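Local coordinates for periplasmic binding protein (Pseudomonas aeruginosa, PDB 2R79) that binds heme in the bacterial periplasm and probably delivers it to a transporter for uptake into the cell, at residues A[50-56]-A[74-78]; A[166-171]-A[248-252]; A[196-202]-A[231-237]. One frame throughout, in Å; residues are numbered along the deposited sequence.

Overall arrangement
Followed from the N terminus, the chain first closes interaction 1, where residues 74-78 return to 50-56 after a 17-residue excursion that includes strand 62-65; this contact belongs to the lobe carrying Tyr-46, the axial ligand of the heme iron. Interactions 2 and 3 come later and lie in the other lobe. The chain leaves helix 163-170, enters interaction 3, where strand 232-235 pairs with strand 197-202, and only then reaches helix 248-259, which completes interaction 2 around it. These two touch through Leu-168 and Val-199, tying the helical layer to the sheet. Interaction 1 stands apart, its centre about 34 Å from the centres of the other two.

Interaction 1. Residues A[50-56]-A[74-78]; sequences LAAEGVL and VLKQL. With HEM (protoporphyrin IX containing Fe), chain D.
Ala-52 and Val-74 mark where the backbones come closest, their CA atoms 5.9 Å apart, as helix 52-56 runs beside residues 74-78 of helix 72-80 with the short axes 10.3 Å apart and inclined at 35°. The contact is a worked example of a seam made mainly of apolar side chains. At its centre the methyl of Ala-52 meets two partners, in directions nearly at right angles. Val-74 supplies one of them, its CG2 lying 3.5 Å from Ala-52 CB; that branch is anti to the valine's backbone N, and it also rests against the carbonyl oxygen of Leu-50. Gln-77 supplies the other. Its first torsion of 69° places CG between the backbone N and the carbonyl carbon, and the extended chain beyond carries the amide out until one face lies over the methyl, with Gln-77 CD 3.5 Å from Ala-52 CB. Toward the C-terminal end, Leu-78 CD2 reaches in, 3.9 Å from Leu-56 CG. At the opposite end the branches of Leu-50 and Leu-75 meet obliquely, CD1 of the former 4.1 Å from CD2 of the latter, and Met-69 packs on both.

The other side of helix 52-56 turns toward a heme to which Arg-203 of a second subunit is hydrogen-bonded. There Gly-54 CA lies 3.4 Å from propionate oxygen O1A, and its lack of a side chain suits the nearness of CBA in that arm; the extended Glu-53 chain brings OE1 against the carbons of the other propionate arm. Since no polar pair joins the two segments, the direct contact between them depends on the fit of apolar groups, with the Gln-77 amide meeting the methyl by its flat face.

Interaction 2. Residues A[166-171]-A[248-252]; sequences WVLNRA and LPDGL. With SO4 (sulfate ion), chain C.
Helix-to-helix packing in the lobe formed by the second half of the chain brings Leu-252 of helix 248-259 into the surface of helix 163-170, the short axes crossing at -53° with 10.3 Å between them. Leu-252 contributes the largest buried area. Its CD2 points at the last turn of the partner helix, 3.6 Å from Val-167 O and 3.7 Å from Arg-170 CB, while Ala-171 closes in from beyond. One turn earlier, Leu-248 divides its branches: CD1 approaches Trp-166 CZ3 at 3.8 Å, and CD2 meets Val-167 CG2, the two side chains crossing at about a right angle. Leu-248 also touches Tyr-121 of helix 111-135, so the leucine is packed from two helices.

Trp-166 has CG anti to its own N (chi1 -172°), which lays the indole alongside the helix beneath Arg-170, whose CG sits 3.5 Å above the centre of the ring. The arginine then bends at chi2, and its guanidinium joins the indole in holding a sulfate, probably from the crystallisation liquor. Arg-170 NH2 donates to O3, and Trp-166 NE1 donates to O4 over 2.8 Å, at the indole edge.

Interaction 3. Residues A[196-202]-A[231-237]; sequences VAVVIAD and RLLVLDP
Ile-200 and Leu-232 lean toward each other diagonally across two parallel strands, Ile-200 CD1 coming to 3.8 Å from Leu-232 CB. A chi1 of -51° sets Ile-200 CG1 beside its own backbone N, and a chi2 of 136° turns CD1 back to Leu-232, two residues before the isoleucine's bridge partner Val-234. Val-198 shares this face and rests its CB on Leu-232 CD2; helix 207-217 covers it, touching Ile-200 and Val-234. The opposite face carries Val-199, whose CG1 lies obliquely over Leu-235 CB at 3.8 Å, together with Leu-233, and helix 248-259 packs on this side.

Four backbone bonds fix the register: Val-198 N to Arg-231 O, Leu-233 N to Val-198 O, Ile-200 N to Leu-233 O at 2.7 Å, and Leu-235 N to Ile-200 O. Beyond them the strands part, and a water takes over, accepting from Asp-202 N and donating to Leu-235 O. At the other end the Arg-231 chain runs alongside Val-196. Pro-237 turns its CG to Asp-202 O and touches heme. Neighbouring parallel strands joined through helices 207-217 and 225-228 form the beta-alpha-beta crossover of a periplasmic-binding-protein lobe, with the heme pocket at the strands' C-terminal ends.

Interaction 1. Residues A[50-56]-A[74-78]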
loop_
_atom_site.group_PDB
_atom_site.type_symbol
_atom_site.label_atom_id
_atom_site.label_comp_id
_atom_site.label_asym_id
_atom_site.label_seq_id
_atom_site.Cartn_x
_atom_site.Cartn_y
_atom_site.Cartn_z
ATOM N N LEU A 50 2.623 -35.432 -5.869
ATOM C CA LEU A 50 3.976 -35.197 -5.375
ATOM C C LEU A 50 5.086 -35.537 -6.358
ATOM O O LEU A 50 4.975 -36.467 -7.163
ATOM C CB LEU A 50 4.223 -35.973 -4.080
ATOM C CG LEU A 50 3.435 -35.550 -2.843
ATOM C CD1 LEU A 50 3.864 -36.405 -1.663
ATOM C CD2 LEU A 50 3.678 -34.078 -2.548
ATOM N N ALA A 51 6.164 -34.762 -6.268
ATOM C CA ALA A 51 7.339 -34.945 -7.104
ATOM C C ALA A 51 8.335 -35.780 -6.308
ATOM O O ALA A 51 8.941 -35.282 -5.361
ATOM C CB ALA A 51 7.949 -33.584 -7.451
ATOM N N ALA A 52 8.492 -37.048 -6.683
ATOM C CA ALA A 52 9.415 -37.937 -5.988
ATOM C C ALA A 52 10.798 -37.301 -5.869
ATOM O O ALA A 52 11.309 -37.098 -4.766
ATOM C CB ALA A 52 9.512 -39.267 -6.722
ATOM N N GLU A 53 11.397 -36.988 -7.013
ATOM C CA GLU A 53 12.716 -36.367 -7.051
ATOM C C GLU A 53 12.743 -35.092 -6.200
ATOM O O GLU A 53 13.773 -34.732 -5.629
ATOM C CB GLU A 53 13.090 -36.051 -8.506
ATOM C CG GLU A 53 14.353 -35.217 -8.683
ATOM C CD GLU A 53 14.661 -34.921 -10.149
ATOM O OE1 GLU A 53 13.743 -34.482 -10.877
ATOM O OE2 GLU A 53 15.823 -35.121 -10.569
ATOM N N GLY A 54 11.599 -34.420 -6.112
ATOM C CA GLY A 54 11.512 -33.198 -5.332
ATOM C C GLY A 54 11.687 -33.390 -3.833
ATOM O O GLY A 54 12.347 -32.587 -3.171
ATOM N N VAL A 55 11.101 -34.451 -3.287
ATOM C CA VAL A 55 11.216 -34.700 -1.856
ATOM C C VAL A 55 12.578 -35.284 -1.510
ATOM O O VAL A 55 13.189 -34.899 -0.515
ATOM C CB VAL A 55 10.104 -35.661 -1.354
ATOM C CG1 VAL A 55 8.752 -35.215 -1.884
ATOM C CG2 VAL A 55 10.395 -37.073 -1.784
ATOM N N LEU A 56 13.056 -36.207 -2.339
ATOM C CA LEU A 56 14.347 -36.846 -2.113
ATOM C C LEU A 56 15.474 -35.827 -2.046
ATOM O O LEU A 56 16.410 -35.974 -1.257
ATOM C CB LEU A 56 14.630 -37.860 -3.226
ATOM C CG LEU A 56 13.687 -39.064 -3.224
ATOM C CD1 LEU A 56 13.909 -39.920 -4.456
ATOM C CD2 LEU A 56 13.914 -39.863 -1.945
ATOM N N VAL A 74 4.209 -43.072 -6.467
ATOM C CA VAL A 74 5.262 -42.152 -6.046
ATOM C C VAL A 74 5.563 -42.320 -4.556
ATOM O O VAL A 74 6.724 -42.295 -4.146
ATOM C CB VAL A 74 4.884 -40.666 -6.349
ATOM C CG1 VAL A 74 3.798 -40.187 -5.411
ATOM C CG2 VAL A 74 6.108 -39.782 -6.224
ATOM N N LEU A 75 4.520 -42.500 -3.748
ATOM C CA LEU A 75 4.706 -42.685 -2.313
ATOM C C LEU A 75 5.462 -43.992 -2.071
ATOM O O LEU A 75 6.302 -44.080 -1.171
ATOM C CB LEU A 75 3.354 -42.727 -1.587
ATOM C CG LEU A 75 2.503 -41.451 -1.559
ATOM C CD1 LEU A 75 1.179 -41.744 -0.868
ATOM C CD2 LEU A 75 3.244 -40.335 -0.837
ATOM N N LYS A 76 5.165 -45.000 -2.887
ATOM C CA LYS A 76 5.816 -46.298 -2.767
ATOM C C LYS A 76 7.308 -46.219 -3.071
ATOM O O LYS A 76 8.130 -46.691 -2.283
ATOM C CB LYS A 76 5.146 -47.317 -3.695
ATOM C CG LYS A 76 3.691 -47.604 -3.336
ATOM C CD LYS A 76 3.561 -48.147 -1.912
ATOM C CE LYS A 76 2.107 -48.201 -1.462
ATOM N NZ LYS A 76 1.270 -49.026 -2.376
ATOM N N GLN A 77 7.663 -45.622 -4.205
ATOM C CA GLN A 77 9.072 -45.507 -4.558
ATOM C C GLN A 77 9.801 -44.706 -3.484
ATOM O O GLN A 77 10.992 -44.918 -3.245
ATOM C CB GLN A 77 9.250 -44.843 -5.931
ATOM C CG GLN A 77 8.888 -43.368 -6.000
ATOM C CD GLN A 77 9.262 -42.738 -7.341
ATOM O OE1 GLN A 77 10.431 -42.731 -7.734
ATOM N NE2 GLN A 77 8.266 -42.206 -8.044
ATOM N N LEU A 78 9.082 -43.795 -2.833
ATOM C CA LEU A 78 9.676 -42.987 -1.775
ATOM C C LEU A 78 10.010 -43.866 -0.579
ATOM O O LEU A 78 11.096 -43.769 -0.007
ATOM C CB LEU A 78 8.724 -41.868 -1.338
ATOM C CG LEU A 78 8.563 -40.675 -2.280
ATOM C CD1 LEU A 78 7.699 -39.617 -1.617
ATOM C CD2 LEU A 78 9.926 -40.104 -2.617
HETATM C CHA HEM D . 11.713 -29.107 -10.751
HETATM C CHB HEM D . 8.800 -25.189 -10.129
HETATM C CHC HEM D . 11.762 -22.570 -12.949
HETATM C CHD HEM D . 14.614 -26.460 -13.653
HETATM C C1A HEM D . 10.641 -28.276 -10.326
HETATM C C2A HEM D . 9.577 -28.646 -9.402
HETATM C C3A HEM D . 8.759 -27.556 -9.266
HETATM C C4A HEM D . 9.327 -26.497 -10.062
HETATM C CMA HEM D . 7.455 -27.472 -8.468
HETATM C CAA HEM D . 9.362 -29.972 -8.672
HETATM C CBA HEM D . 10.112 -30.076 -7.346
HETATM C CGA HEM D . 11.616 -30.191 -7.529
HETATM O O1A HEM D . 12.082 -31.230 -8.052
HETATM O O2A HEM D . 12.336 -29.236 -7.156
HETATM C C1B HEM D . 9.302 -24.145 -10.915
HETATM C C2B HEM D . 8.759 -22.796 -10.966
HETATM C C3B HEM D . 9.599 -22.049 -11.753
HETATM C C4B HEM D . 10.646 -22.955 -12.196
HETATM C CMB HEM D . 7.442 -22.317 -10.325
HETATM C CAB HEM D . 9.472 -20.707 -12.115
HETATM C CBB HEM D . 9.138 -19.703 -11.263
HETATM C C1C HEM D . 12.790 -23.415 -13.393
HETATM C C2C HEM D . 13.944 -22.969 -14.144
HETATM C C3C HEM D . 14.777 -24.028 -14.302
HETATM C C4C HEM D . 14.082 -25.165 -13.722
HETATM C CMC HEM D . 14.190 -21.570 -14.689
HETATM C CAC HEM D . 16.104 -23.959 -14.729
HETATM C CBC HEM D . 16.518 -24.306 -15.973
HETATM C C1D HEM D . 14.048 -27.523 -12.957
HETATM C C2D HEM D . 14.678 -28.815 -12.846
HETATM C C3D HEM D . 13.871 -29.576 -12.075
HETATM C C4D HEM D . 12.751 -28.736 -11.640
HETATM C CMD HEM D . 15.992 -29.256 -13.486
HETATM C CAD HEM D . 14.113 -31.072 -11.877
HETATM C CBD HEM D . 13.084 -32.017 -12.496
HETATM C CGD HEM D . 13.052 -31.983 -14.024
HETATM O O1D HEM D . 12.257 -32.752 -14.611
HETATM O O2D HEM D . 13.811 -31.199 -14.640
HETATM N NA HEM D . 10.459 -26.951 -10.749
HETATM N NB HEM D . 10.436 -24.256 -11.719
HETATM N NC HEM D . 12.865 -24.778 -13.144
HETATM N ND HEM D . 12.855 -27.473 -12.228
HETATM FE FE HEM D . 11.551 -25.929 -12.103
#

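Interaction 2. Residues A[166-171]-A[248-252]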
loop_
_atom_site.group_PDB
_atom_site.type_symbol
_atom_site.label_atom_id
_atom_site.label_comp_id
_atom_site.label_asym_id
_atom_site.label_seq_id
_atom_site.Cartn_x
_atom_site.Cartn_y
_atom_site.Cartn_z
ATOM N N TRP A 166 -18.668 -30.016 7.628
ATOM C CA TRP A 166 -18.294 -29.829 9.024
ATOM C C TRP A 166 -18.271 -28.331 9.327
ATOM O O TRP A 166 -18.791 -27.879 10.352
ATOM C CB TRP A 166 -16.912 -30.419 9.266
ATOM C CG TRP A 166 -16.495 -30.451 10.695
ATOM C CD1 TRP A 166 -16.646 -31.492 11.574
ATOM C CD2 TRP A 166 -15.808 -29.418 11.410
ATOM N NE1 TRP A 166 -16.085 -31.172 12.783
ATOM C CE2 TRP A 166 -15.562 -29.907 12.714
ATOM C CE3 TRP A 166 -15.371 -28.127 11.075
ATOM C CZ2 TRP A 166 -14.896 -29.152 13.686
ATOM C CZ3 TRP A 166 -14.708 -27.373 12.044
ATOM C CH2 TRP A 166 -14.477 -27.891 13.333
ATOM N N VAL A 167 -17.668 -27.561 8.430
ATOM C CA VAL A 167 -17.586 -26.120 8.608
ATOM C C VAL A 167 -18.956 -25.443 8.589
ATOM O O VAL A 167 -19.209 -24.522 9.369
ATOM C CB VAL A 167 -16.669 -25.482 7.533
ATOM C CG1 VAL A 167 -16.870 -23.969 7.491
ATOM C CG2 VAL A 167 -15.215 -25.796 7.860
ATOM N N LEU A 168 -19.848 -25.891 7.711
ATOM C CA LEU A 168 -21.172 -25.285 7.654
ATOM C C LEU A 168 -21.941 -25.590 8.933
ATOM O O LEU A 168 -22.582 -24.709 9.508
ATOM C CB LEU A 168 -21.954 -25.797 6.434
ATOM C CG LEU A 168 -21.492 -25.340 5.044
ATOM C CD1 LEU A 168 -22.401 -25.950 3.962
ATOM C CD2 LEU A 168 -21.530 -23.823 4.965
ATOM N N ASN A 169 -21.875 -26.837 9.383
ATOM C CA ASN A 169 -22.578 -27.222 10.599
ATOM C C ASN A 169 -22.039 -26.503 11.822
ATOM O O ASN A 169 -22.800 -25.947 12.607
ATOM C CB ASN A 169 -22.506 -28.737 10.814
ATOM C CG ASN A 169 -23.373 -29.505 9.826
ATOM O OD1 ASN A 169 -24.562 -29.209 9.667
ATOM N ND2 ASN A 169 -22.785 -30.496 9.156
ATOM N N ARG A 170 -20.721 -26.501 11.978
ATOM C CA ARG A 170 -20.109 -25.850 13.121
ATOM C C ARG A 170 -20.335 -24.350 13.138
ATOM O O ARG A 170 -20.235 -23.730 14.191
ATOM C CB ARG A 170 -18.617 -26.157 13.158
ATOM C CG ARG A 170 -18.312 -27.606 13.493
ATOM C CD ARG A 170 -18.529 -27.869 14.956
ATOM N NE ARG A 170 -18.201 -29.240 15.316
ATOM C CZ ARG A 170 -18.002 -29.646 16.568
ATOM N NH1 ARG A 170 -18.095 -28.779 17.572
ATOM N NH2 ARG A 170 -17.713 -30.915 16.821
ATOM N N ALA A 171 -20.644 -23.763 11.987
ATOM C CA ALA A 171 -20.892 -22.323 11.926
ATOM C C ALA A 171 -22.372 -21.987 12.109
ATOM O O ALA A 171 -22.770 -20.833 11.991
ATOM C CB ALA A 171 -20.371 -21.742 10.607
ATOM N N LEU A 248 -9.503 -22.907 11.608
ATOM C CA LEU A 248 -10.946 -23.094 11.486
ATOM C C LEU A 248 -11.752 -22.340 12.534
ATOM O O LEU A 248 -12.791 -21.766 12.218
ATOM C CB LEU A 248 -11.308 -24.583 11.517
ATOM C CG LEU A 248 -10.963 -25.304 10.211
ATOM C CD1 LEU A 248 -11.345 -26.769 10.303
ATOM C CD2 LEU A 248 -11.705 -24.631 9.051
ATOM N N PRO A 249 -11.290 -22.323 13.795
ATOM C CA PRO A 249 -12.069 -21.590 14.796
ATOM C C PRO A 249 -12.291 -20.127 14.406
ATOM O O PRO A 249 -13.399 -19.606 14.548
ATOM C CB PRO A 249 -11.234 -21.752 16.059
ATOM C CG PRO A 249 -10.693 -23.137 15.894
ATOM C CD PRO A 249 -10.233 -23.120 14.440
ATOM N N ASP A 250 -11.252 -19.463 13.906
ATOM C CA ASP A 250 -11.405 -18.071 13.492
ATOM C C ASP A 250 -12.318 -18.034 12.278
ATOM O O ASP A 250 -13.106 -17.109 12.118
ATOM C CB ASP A 250 -10.058 -17.440 13.141
ATOM C CG ASP A 250 -9.148 -17.295 14.347
ATOM O OD1 ASP A 250 -9.581 -16.705 15.362
ATOM O OD2 ASP A 250 -7.993 -17.769 14.280
ATOM N N GLY A 251 -12.209 -19.058 11.434
ATOM C CA GLY A 251 -13.040 -19.143 10.248
ATOM C C GLY A 251 -14.507 -19.300 10.615
ATOM O O GLY A 251 -15.374 -18.675 10.011
ATOM N N LEU A 252 -14.785 -20.129 11.616
ATOM C CA LEU A 252 -16.154 -20.343 12.069
ATOM C C LEU A 252 -16.763 -19.060 12.635
ATOM O O LEU A 252 -17.963 -18.804 12.466
ATOM C CB LEU A 252 -16.199 -21.440 13.140
ATOM C CG LEU A 252 -15.766 -22.855 12.733
ATOM C CD1 LEU A 252 -15.814 -23.753 13.943
ATOM C CD2 LEU A 252 -16.668 -23.402 11.644
HETATM S S SO4 C . -17.256 -34.131 14.954
HETATM O O1 SO4 C . -16.856 -35.313 15.786
HETATM O O2 SO4 C . -17.863 -34.550 13.642
HETATM O O3 SO4 C . -18.238 -33.354 15.773
HETATM O O4 SO4 C . -16.094 -33.229 14.686
#

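Interaction 3. Residues A[196-202]-A[231-237]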
loop_
_atom_site.group_PDB
_atom_site.type_symbol
_atom_site.label_atom_id
_atom_site.label_comp_id
_atom_site.label_asym_id
_atom_site.label_seq_id
_atom_site.Cartn_x
_atom_site.Cartn_y
_atom_site.Cartn_z
ATOM N N VAL A 196 -29.828 -19.483 1.283
ATOM C CA VAL A 196 -29.875 -18.147 1.861
ATOM C C VAL A 196 -28.495 -17.525 1.646
ATOM O O VAL A 196 -28.354 -16.310 1.533
ATOM C CB VAL A 196 -30.177 -18.214 3.373
ATOM C CG1 VAL A 196 -29.701 -16.947 4.076
ATOM C CG2 VAL A 196 -31.667 -18.389 3.581
ATOM N N ALA A 197 -27.481 -18.380 1.588
ATOM C CA ALA A 197 -26.108 -17.945 1.386
ATOM C C ALA A 197 -25.331 -19.066 0.725
ATOM O O ALA A 197 -25.641 -20.242 0.913
ATOM C CB ALA A 197 -25.461 -17.583 2.721
ATOM N N VAL A 198 -24.330 -18.698 -0.057
ATOM C CA VAL A 198 -23.504 -19.679 -0.729
ATOM C C VAL A 198 -22.056 -19.405 -0.364
ATOM O O VAL A 198 -21.598 -18.270 -0.458
ATOM C CB VAL A 198 -23.667 -19.588 -2.264
ATOM C CG1 VAL A 198 -22.736 -20.568 -2.952
ATOM C CG2 VAL A 198 -25.100 -19.882 -2.648
ATOM N N VAL A 199 -21.343 -20.435 0.074
ATOM C CA VAL A 199 -19.938 -20.283 0.431
ATOM C C VAL A 199 -19.093 -20.829 -0.718
ATOM O O VAL A 199 -19.256 -21.973 -1.129
ATOM C CB VAL A 199 -19.607 -21.034 1.745
ATOM C CG1 VAL A 199 -18.095 -20.964 2.023
ATOM C CG2 VAL A 199 -20.368 -20.400 2.909
ATOM N N ILE A 200 -18.199 -19.997 -1.241
ATOM C CA ILE A 200 -17.353 -20.372 -2.367
ATOM C C ILE A 200 -15.887 -20.479 -1.979
ATOM O O ILE A 200 -15.306 -19.536 -1.445
ATOM C CB ILE A 200 -17.434 -19.325 -3.488
ATOM C CG1 ILE A 200 -18.894 -19.035 -3.818
ATOM C CG2 ILE A 200 -16.666 -19.808 -4.708
ATOM C CD1 ILE A 200 -19.185 -17.558 -3.992
ATOM N N ALA A 201 -15.297 -21.634 -2.250
ATOM C CA ALA A 201 -13.892 -21.854 -1.975
ATOM C C ALA A 201 -13.307 -22.057 -3.361
ATOM O O ALA A 201 -13.466 -23.116 -3.966
ATOM C CB ALA A 201 -13.703 -23.093 -1.128
ATOM N N ASP A 202 -12.659 -21.025 -3.881
ATOM C CA ASP A 202 -12.079 -21.109 -5.204
ATOM C C ASP A 202 -10.567 -21.301 -5.135
ATOM O O ASP A 202 -9.877 -20.616 -4.390
ATOM C CB ASP A 202 -12.419 -19.845 -5.995
ATOM C CG ASP A 202 -12.242 -20.035 -7.488
ATOM O OD1 ASP A 202 -11.099 -20.282 -7.932
ATOM O OD2 ASP A 202 -13.249 -19.945 -8.219
ATOM N N ARG A 231 -24.941 -12.405 -0.499
ATOM C CA ARG A 231 -24.377 -13.397 0.392
ATOM C C ARG A 231 -23.618 -14.536 -0.282
ATOM O O ARG A 231 -23.788 -15.713 0.055
ATOM C CB ARG A 231 -25.460 -13.958 1.309
ATOM C CG ARG A 231 -25.987 -12.920 2.265
ATOM C CD ARG A 231 -26.867 -13.511 3.341
ATOM N NE ARG A 231 -27.523 -12.443 4.078
ATOM C CZ ARG A 231 -28.216 -12.616 5.195
ATOM N NH1 ARG A 231 -28.344 -13.838 5.711
ATOM N NH2 ARG A 231 -28.769 -11.565 5.802
ATOM N N LEU A 232 -22.797 -14.176 -1.257
ATOM C CA LEU A 232 -21.938 -15.135 -1.923
ATOM C C LEU A 232 -20.639 -14.898 -1.159
ATOM O O LEU A 232 -19.899 -13.959 -1.455
ATOM C CB LEU A 232 -21.755 -14.782 -3.398
ATOM C CG LEU A 232 -22.995 -14.840 -4.289
ATOM C CD1 LEU A 232 -22.591 -14.540 -5.726
ATOM C CD2 LEU A 232 -23.646 -16.217 -4.187
ATOM N N LEU A 233 -20.394 -15.725 -0.150
ATOM C CA LEU A 233 -19.218 -15.593 0.697
ATOM C C LEU A 233 -18.020 -16.362 0.162
ATOM O O LEU A 233 -18.122 -17.535 -0.182
ATOM C CB LEU A 233 -19.565 -16.066 2.105
ATOM C CG LEU A 233 -20.910 -15.526 2.619
ATOM C CD1 LEU A 233 -21.291 -16.214 3.917
ATOM C CD2 LEU A 233 -20.830 -14.020 2.808
ATOM N N VAL A 234 -16.877 -15.697 0.097
ATOM C CA VAL A 234 -15.673 -16.335 -0.412
ATOM C C VAL A 234 -14.803 -16.795 0.734
ATOM O O VAL A 234 -14.384 -16.000 1.573
ATOM C CB VAL A 234 -14.896 -15.379 -1.328
ATOM C CG1 VAL A 234 -13.671 -16.077 -1.905
ATOM C CG2 VAL A 234 -15.816 -14.915 -2.454
ATOM N N LEU A 235 -14.547 -18.096 0.767
ATOM C CA LEU A 235 -13.753 -18.696 1.823
ATOM C C LEU A 235 -12.375 -19.124 1.335
ATOM O O LEU A 235 -12.214 -19.570 0.196
ATOM C CB LEU A 235 -14.474 -19.927 2.386
ATOM C CG LEU A 235 -13.875 -20.534 3.655
ATOM C CD1 LEU A 235 -14.192 -19.625 4.832
ATOM C CD2 LEU A 235 -14.443 -21.916 3.898
ATOM N N ASP A 236 -11.391 -18.990 2.218
ATOM C CA ASP A 236 -10.022 -19.387 1.927
ATOM C C ASP A 236 -10.036 -20.898 1.700
ATOM O O ASP A 236 -10.292 -21.666 2.621
ATOM C CB ASP A 236 -9.128 -19.044 3.119
ATOM C CG ASP A 236 -7.679 -19.416 2.895
ATOM O OD1 ASP A 236 -7.359 -20.002 1.834
ATOM O OD2 ASP A 236 -6.860 -19.121 3.795
ATOM N N PRO A 237 -9.759 -21.342 0.471
ATOM C CA PRO A 237 -9.759 -22.779 0.163
ATOM C C PRO A 237 -8.810 -23.656 0.985
ATOM O O PRO A 237 -9.112 -24.832 1.218
ATOM C CB PRO A 237 -9.437 -22.817 -1.334
ATOM C CG PRO A 237 -8.583 -21.595 -1.521
ATOM C CD PRO A 237 -9.313 -20.551 -0.690
HETATM O O HOH W 1 -11.875 -18.935 -2.565
#